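Local structure of oxalate oxidase 1 (Hordeum vulgare, 2ET1) at residues A[43-48]-A[74-79]; A[98-103]-A[148-153]. The protein oxidises oxalate with dioxygen to carbon dioxide and hydrogen peroxide at a manganese site, releasing peroxide in the apoplast that may serve cell-wall cross-linking. All blocks are in the same frame, centred on the assembly; numbering follows the deposited sequence.

Contact 1 (A[43-48]-A[74-79]). With GLV (glyoxylic acid), chain C.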
loop_
_atom_site.group_PDB
_atom_site.type_symbol
_atom_site.label_atom_id
_atom_site.label_comp_id
_atom_site.label_asym_id
_atom_site.label_seq_id
_atom_site.Cartn_x
_atom_site.Cartn_y
_atom_site.Cartn_z
ATOM N N THR A 43 28.387 -6.832 -14.256
ATOM C CA THR A 43 29.366 -6.440 -15.281
ATOM C C THR A 43 29.769 -7.578 -16.208
ATOM O O THR A 43 30.166 -7.321 -17.347
ATOM C CB THR A 43 30.677 -5.830 -14.703
ATOM O OG1 THR A 43 31.320 -6.760 -13.815
ATOM C CG2 THR A 43 30.417 -4.536 -13.994
ATOM N N LYS A 44 29.672 -8.814 -15.721
ATOM C CA LYS A 44 30.152 -9.991 -16.463
ATOM C C LYS A 44 29.036 -10.936 -16.899
ATOM O O LYS A 44 28.045 -11.128 -16.178
ATOM C CB LYS A 44 31.171 -10.772 -15.627
ATOM C CG LYS A 44 32.313 -9.925 -15.074
ATOM C CD LYS A 44 33.279 -10.759 -14.256
ATOM C CE LYS A 44 34.405 -9.891 -13.706
ATOM N NZ LYS A 44 35.405 -10.664 -12.913
ATOM N N ALA A 45 29.225 -11.536 -18.072
ATOM C CA ALA A 45 28.268 -12.493 -18.628
ATOM C C ALA A 45 28.231 -13.784 -17.812
ATOM O O ALA A 45 29.268 -14.281 -17.354
ATOM C CB ALA A 45 28.594 -12.786 -20.099
ATOM N N GLY A 46 27.030 -14.317 -17.614
ATOM C CA GLY A 46 26.855 -15.609 -16.951
ATOM C C GLY A 46 27.210 -16.760 -17.887
ATOM O O GLY A 46 27.332 -16.561 -19.101
ATOM N N ASN A 47 27.353 -17.957 -17.309
ATOM C CA ASN A 47 27.700 -19.196 -18.030
ATOM C C ASN A 47 26.460 -19.849 -18.653
ATOM O O ASN A 47 25.620 -20.426 -17.949
ATOM C CB ASN A 47 28.383 -20.170 -17.051
ATOM C CG ASN A 47 29.043 -21.376 -17.735
ATOM O OD1 ASN A 47 29.901 -22.039 -17.135
ATOM N ND2 ASN A 47 28.654 -21.668 -18.966
ATOM N N THR A 48 26.359 -19.781 -19.979
ATOM C CA THR A 48 25.163 -20.259 -20.686
ATOM C C THR A 48 25.184 -21.757 -21.006
ATOM O O THR A 48 24.271 -22.257 -21.657
ATOM C CB THR A 48 24.910 -19.483 -21.992
ATOM O OG1 THR A 48 26.005 -19.698 -22.888
ATOM C CG2 THR A 48 24.745 -17.973 -21.711
ATOM N N MET A 74 17.306 -5.873 -9.661
ATOM C CA MET A 74 17.665 -6.061 -11.089
ATOM C C MET A 74 18.293 -7.430 -11.306
ATOM O O MET A 74 19.036 -7.894 -10.444
ATOM C CB MET A 74 18.739 -5.048 -11.490
ATOM C CG MET A 74 18.318 -3.769 -12.113
ATOM S SD MET A 74 19.846 -2.869 -12.524
ATOM C CE MET A 74 20.515 -3.807 -13.825
ATOM N N ASN A 75 18.062 -8.043 -12.470
ATOM C CA ASN A 75 18.816 -9.249 -12.885
ATOM C C ASN A 75 19.395 -9.047 -14.289
ATOM O O ASN A 75 18.885 -8.232 -15.056
ATOM C CB ASN A 75 17.920 -10.497 -12.960
ATOM C CG ASN A 75 17.284 -10.895 -11.628
ATOM O OD1 ASN A 75 16.286 -11.633 -11.626
ATOM N ND2 ASN A 75 17.840 -10.444 -10.516
ATOM N N ARG A 76 20.452 -9.795 -14.613
ATOM C CA ARG A 76 20.977 -9.905 -15.985
ATOM C C ARG A 76 20.678 -11.322 -16.489
ATOM O O ARG A 76 20.755 -12.280 -15.713
ATOM C CB ARG A 76 22.488 -9.624 -15.992
ATOM C CG ARG A 76 23.180 -9.933 -17.319
ATOM C CD ARG A 76 24.684 -9.603 -17.278
ATOM N NE ARG A 76 25.305 -10.007 -18.539
ATOM C CZ ARG A 76 26.306 -9.365 -19.142
ATOM N NH1 ARG A 76 26.841 -8.274 -18.605
ATOM N NH2 ARG A 76 26.773 -9.828 -20.295
ATOM N N VAL A 77 20.333 -11.472 -17.773
ATOM C CA VAL A 77 20.138 -12.824 -18.350
ATOM C C VAL A 77 20.909 -12.933 -19.657
ATOM O O VAL A 77 20.755 -12.078 -20.533
ATOM C CB VAL A 77 18.635 -13.181 -18.577
ATOM C CG1 VAL A 77 18.469 -14.659 -18.963
ATOM C CG2 VAL A 77 17.819 -12.861 -17.315
ATOM N N ASP A 78 21.765 -13.960 -19.752
ATOM C CA ASP A 78 22.562 -14.209 -20.976
ATOM C C ASP A 78 22.059 -15.474 -21.674
ATOM O O ASP A 78 21.661 -16.426 -20.998
ATOM C CB ASP A 78 24.053 -14.352 -20.631
ATOM C CG ASP A 78 24.661 -13.064 -20.122
ATOM O OD1 ASP A 78 25.036 -12.220 -20.965
ATOM O OD2 ASP A 78 24.761 -12.891 -18.886
ATOM N N PHE A 79 22.089 -15.480 -23.016
ATOM C CA PHE A 79 21.520 -16.572 -23.839
ATOM C C PHE A 79 22.510 -17.090 -24.902
ATOM O O PHE A 79 22.992 -16.311 -25.715
ATOM C CB PHE A 79 20.274 -16.107 -24.626
ATOM C CG PHE A 79 19.131 -15.579 -23.785
ATOM C CD1 PHE A 79 17.973 -16.347 -23.616
ATOM C CD2 PHE A 79 19.172 -14.295 -23.242
ATOM C CE1 PHE A 79 16.889 -15.861 -22.870
ATOM C CE2 PHE A 79 18.099 -13.797 -22.490
ATOM C CZ PHE A 79 16.946 -14.586 -22.310
HETATM C C1 GLV C . 15.362 -12.978 -14.611
HETATM O O1 GLV C . 14.931 -13.080 -13.252
HETATM C C2 GLV C . 14.162 -12.865 -15.497
HETATM O O2 GLV C . 14.301 -12.975 -16.746
HETATM O O3 GLV C . 13.068 -12.631 -14.949
#
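With CG anti to the backbone N (chi1 170°) and an extended chain, Arg-76 reaches out to lie with one face of its guanidinium against the backbone of Lys-44 and Ala-45, while Asp-78, its CG turned beside its own N (chi1 -67°), lifts its carboxylate to meet both the arginine and Gly-46. In a salt bridge, Arg-76 grips this carboxylate side-on, NE giving a 3.0 Å hydrogen bond to Asp-78 OD2 and NH2 another to Asp-78 OD1, each on a syn lone pair. Gly-46 N donates an almost straight bond to Asp-78 OD2 (3.0 Å, 169°), arriving from above the carboxylate plane, so OD2 serves two donors. Ala-45 CB comes 3.5 Å from Arg-76 NH2; a small methyl suits this close passage. Farther on, Thr-48 lays CG2 3.5 Å from Asp-78 O. A methionine in place of Arg-76 would probably leave the buried Asp-78 carboxylate without its charged mate and free to turn away from Gly-46 N. Arg-76 NH1 also bonds Leu-42 O, and Tyr-148 makes a cation-pi contact with the arginine. The loop thus lies against strand 73-79, which runs between strands 54-59 and 147-153 in the cupin sheet.

Contact 2 (A[98-103]-A[148-153]). With GLV (glyoxylic acid), chain C.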
loop_
_atom_site.group_PDB
_atom_site.type_symbol
_atom_site.label_atom_id
_atom_site.label_comp_id
_atom_site.label_asym_id
_atom_site.label_seq_id
_atom_site.Cartn_x
_atom_site.Cartn_y
_atom_site.Cartn_z
ATOM N N MET A 98 15.167 -4.353 -20.788
ATOM C CA MET A 98 15.785 -3.846 -22.024
ATOM C C MET A 98 16.767 -4.869 -22.575
ATOM O O MET A 98 17.597 -5.388 -21.839
ATOM C CB MET A 98 16.492 -2.504 -21.799
ATOM C CG MET A 98 17.091 -1.938 -23.101
ATOM S SD MET A 98 18.086 -0.455 -22.858
ATOM C CE MET A 98 16.840 0.789 -23.006
ATOM N N VAL A 99 16.679 -5.133 -23.881
ATOM C CA VAL A 99 17.638 -6.016 -24.549
ATOM C C VAL A 99 18.917 -5.219 -24.841
ATOM O O VAL A 99 18.852 -4.106 -25.376
ATOM C CB VAL A 99 17.015 -6.637 -25.836
ATOM C CG1 VAL A 99 18.098 -7.298 -26.726
ATOM C CG2 VAL A 99 15.944 -7.666 -25.452
ATOM N N MET A 100 20.068 -5.782 -24.479
ATOM C CA MET A 100 21.348 -5.092 -24.671
ATOM C C MET A 100 22.095 -5.517 -25.939
ATOM O O MET A 100 22.785 -4.705 -26.568
ATOM C CB MET A 100 22.229 -5.246 -23.431
ATOM C CG MET A 100 21.681 -4.551 -22.179
ATOM S SD MET A 100 21.292 -2.786 -22.343
ATOM C CE MET A 100 22.501 -2.198 -23.523
ATOM N N LYS A 101 21.964 -6.793 -26.298
ATOM C CA LYS A 101 22.572 -7.319 -27.519
ATOM C C LYS A 101 21.803 -8.547 -28.008
ATOM O O LYS A 101 21.243 -9.305 -27.207
ATOM C CB LYS A 101 24.060 -7.620 -27.281
ATOM C CG LYS A 101 24.403 -9.056 -26.921
ATOM C CD LYS A 101 25.888 -9.274 -26.523
ATOM C CE LYS A 101 26.885 -8.540 -27.405
ATOM N NZ LYS A 101 26.980 -9.087 -28.793
ATOM N N GLY A 102 21.768 -8.732 -29.324
ATOM C CA GLY A 102 21.143 -9.905 -29.923
ATOM C C GLY A 102 19.672 -9.710 -30.239
ATOM O O GLY A 102 19.179 -8.575 -30.262
ATOM N N GLU A 103 18.992 -10.829 -30.504
ATOM C CA GLU A 103 17.587 -10.838 -30.924
ATOM C C GLU A 103 16.806 -11.856 -30.094
ATOM O O GLU A 103 17.058 -13.064 -30.186
ATOM C CB GLU A 103 17.452 -11.210 -32.408
ATOM C CG GLU A 103 18.368 -10.455 -33.368
ATOM C CD GLU A 103 18.183 -10.920 -34.803
ATOM O OE1 GLU A 103 17.294 -10.377 -35.486
ATOM O OE2 GLU A 103 18.930 -11.825 -35.241
ATOM N N TYR A 148 21.903 -10.832 -24.684
ATOM C CA TYR A 148 21.682 -10.544 -23.263
ATOM C C TYR A 148 20.730 -9.381 -23.013
ATOM O O TYR A 148 20.552 -8.506 -23.857
ATOM C CB TYR A 148 23.001 -10.446 -22.475
ATOM C CG TYR A 148 23.658 -9.099 -22.362
ATOM C CD1 TYR A 148 23.421 -8.277 -21.256
ATOM C CD2 TYR A 148 24.575 -8.669 -23.323
ATOM C CE1 TYR A 148 24.058 -7.035 -21.133
ATOM C CE2 TYR A 148 25.217 -7.433 -23.214
ATOM C CZ TYR A 148 24.952 -6.627 -22.125
ATOM O OH TYR A 148 25.577 -5.407 -22.032
ATOM N N MET A 149 20.104 -9.416 -21.842
ATOM C CA MET A 149 19.172 -8.378 -21.409
ATOM C C MET A 149 19.416 -8.061 -19.931
ATOM O O MET A 149 19.989 -8.878 -19.191
ATOM C CB MET A 149 17.718 -8.832 -21.605
ATOM C CG MET A 149 17.324 -10.050 -20.798
ATOM S SD MET A 149 15.629 -10.562 -21.131
ATOM C CE MET A 149 15.316 -11.626 -19.753
ATOM N N VAL A 150 18.975 -6.874 -19.517
ATOM C CA VAL A 150 18.977 -6.478 -18.097
ATOM C C VAL A 150 17.540 -6.072 -17.750
ATOM O O VAL A 150 16.932 -5.286 -18.484
ATOM C CB VAL A 150 19.974 -5.313 -17.833
ATOM C CG1 VAL A 150 19.837 -4.798 -16.408
ATOM C CG2 VAL A 150 21.422 -5.755 -18.093
ATOM N N VAL A 151 17.009 -6.602 -16.643
ATOM C CA VAL A 151 15.601 -6.396 -16.264
ATOM C C VAL A 151 15.521 -5.883 -14.831
ATOM O O VAL A 151 16.353 -6.252 -14.000
ATOM C CB VAL A 151 14.754 -7.690 -16.427
ATOM C CG1 VAL A 151 14.826 -8.175 -17.869
ATOM C CG2 VAL A 151 15.226 -8.800 -15.511
ATOM N N SER A 152 14.537 -5.022 -14.564
ATOM C CA SER A 152 14.347 -4.436 -13.234
ATOM C C SER A 152 12.959 -4.819 -12.709
ATOM O O SER A 152 12.053 -5.116 -13.503
ATOM C CB SER A 152 14.470 -2.906 -13.308
ATOM O OG SER A 152 15.766 -2.512 -13.759
ATOM N N PHE A 153 12.794 -4.788 -11.387
ATOM C CA PHE A 153 11.534 -5.196 -10.740
ATOM C C PHE A 153 11.103 -4.173 -9.705
ATOM O O PHE A 153 11.960 -3.549 -9.066
ATOM C CB PHE A 153 11.698 -6.544 -10.010
ATOM C CG PHE A 153 12.193 -7.671 -10.886
ATOM C CD1 PHE A 153 13.562 -7.943 -10.981
ATOM C CD2 PHE A 153 11.291 -8.476 -11.587
ATOM C CE1 PHE A 153 14.031 -8.981 -11.803
ATOM C CE2 PHE A 153 11.740 -9.516 -12.424
ATOM C CZ PHE A 153 13.121 -9.772 -12.520
HETATM C C1 GLV C . 15.362 -12.978 -14.611
HETATM O O1 GLV C . 14.931 -13.080 -13.252
HETATM C C2 GLV C . 14.162 -12.865 -15.497
HETATM O O2 GLV C . 14.301 -12.975 -16.746
HETATM O O3 GLV C . 13.068 -12.631 -14.949
#
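Met-98 and Val-150 open the pairing of two antiparallel strands as a hydrogen-bonded pair, Met-98 N reaching Val-150 O at 3.0 Å and Val-150 N returning a bond to Met-98 O. The same Met-98 O lies 3.4 Å from Met-149 CA, a weaker CA-H...O contact. Val-99 follows in a non-hydrogen-bonded pair with Met-149, where the backbones come as close as 4.2 Å between CA atoms; its branched side chain suits an extended strand, and CG2 packs loosely on Met-149 CB. At Met-100 and Lys-101 a classic beta bulge sets two residues against Tyr-148, whose O accepts from Met-100 N at 2.8 Å and from Lys-101 N at 3.3 Å. Met-100 CB sits over one face of the Tyr-148 ring, 3.5 Å from its centroid, in a CH-pi contact. The Lys-101 side chain runs at about a right angle to that of Tyr-148; with CD anti to CA (chi2 -173°), its CD comes to the ring edge, near the plane, 3.5 Å from Tyr-148 CD2. Lys-101 O then takes the bond from Tyr-148 N. A flat aromatic fits here because its face and rim can receive two different aliphatic chains. Chemically, one carbonyl taking two N-H groups keeps both bulge residues bonded, while the extended end of Met-149 carries CE to 3.4 Å from glyoxylic acid O2, a small apolar part of the ligand's surroundings near the manganese ion.

From the N terminus, the chain passes through 43-48, forms strand 54-59 and returns in 74-79, where contact 1 closes a loop of 25 intervening residues. Contact 2 opens only later, at 98-103, and closes at 148-153 after 44 residues that include strands of both cupin sheets; the two loops therefore follow in series, neither nesting nor crossing. They meet in space because strands 73-79 and 147-153 are neighbours: Asn-75 N lies 2.9 Å from Val-151 O and Val-77 N 3.0 Å from Met-149 O, both probable hydrogen bonds. Together they join the loop before strand 54-59, through this sheet, to strand 95-101, and both reach glyoxylic acid and the second subunit.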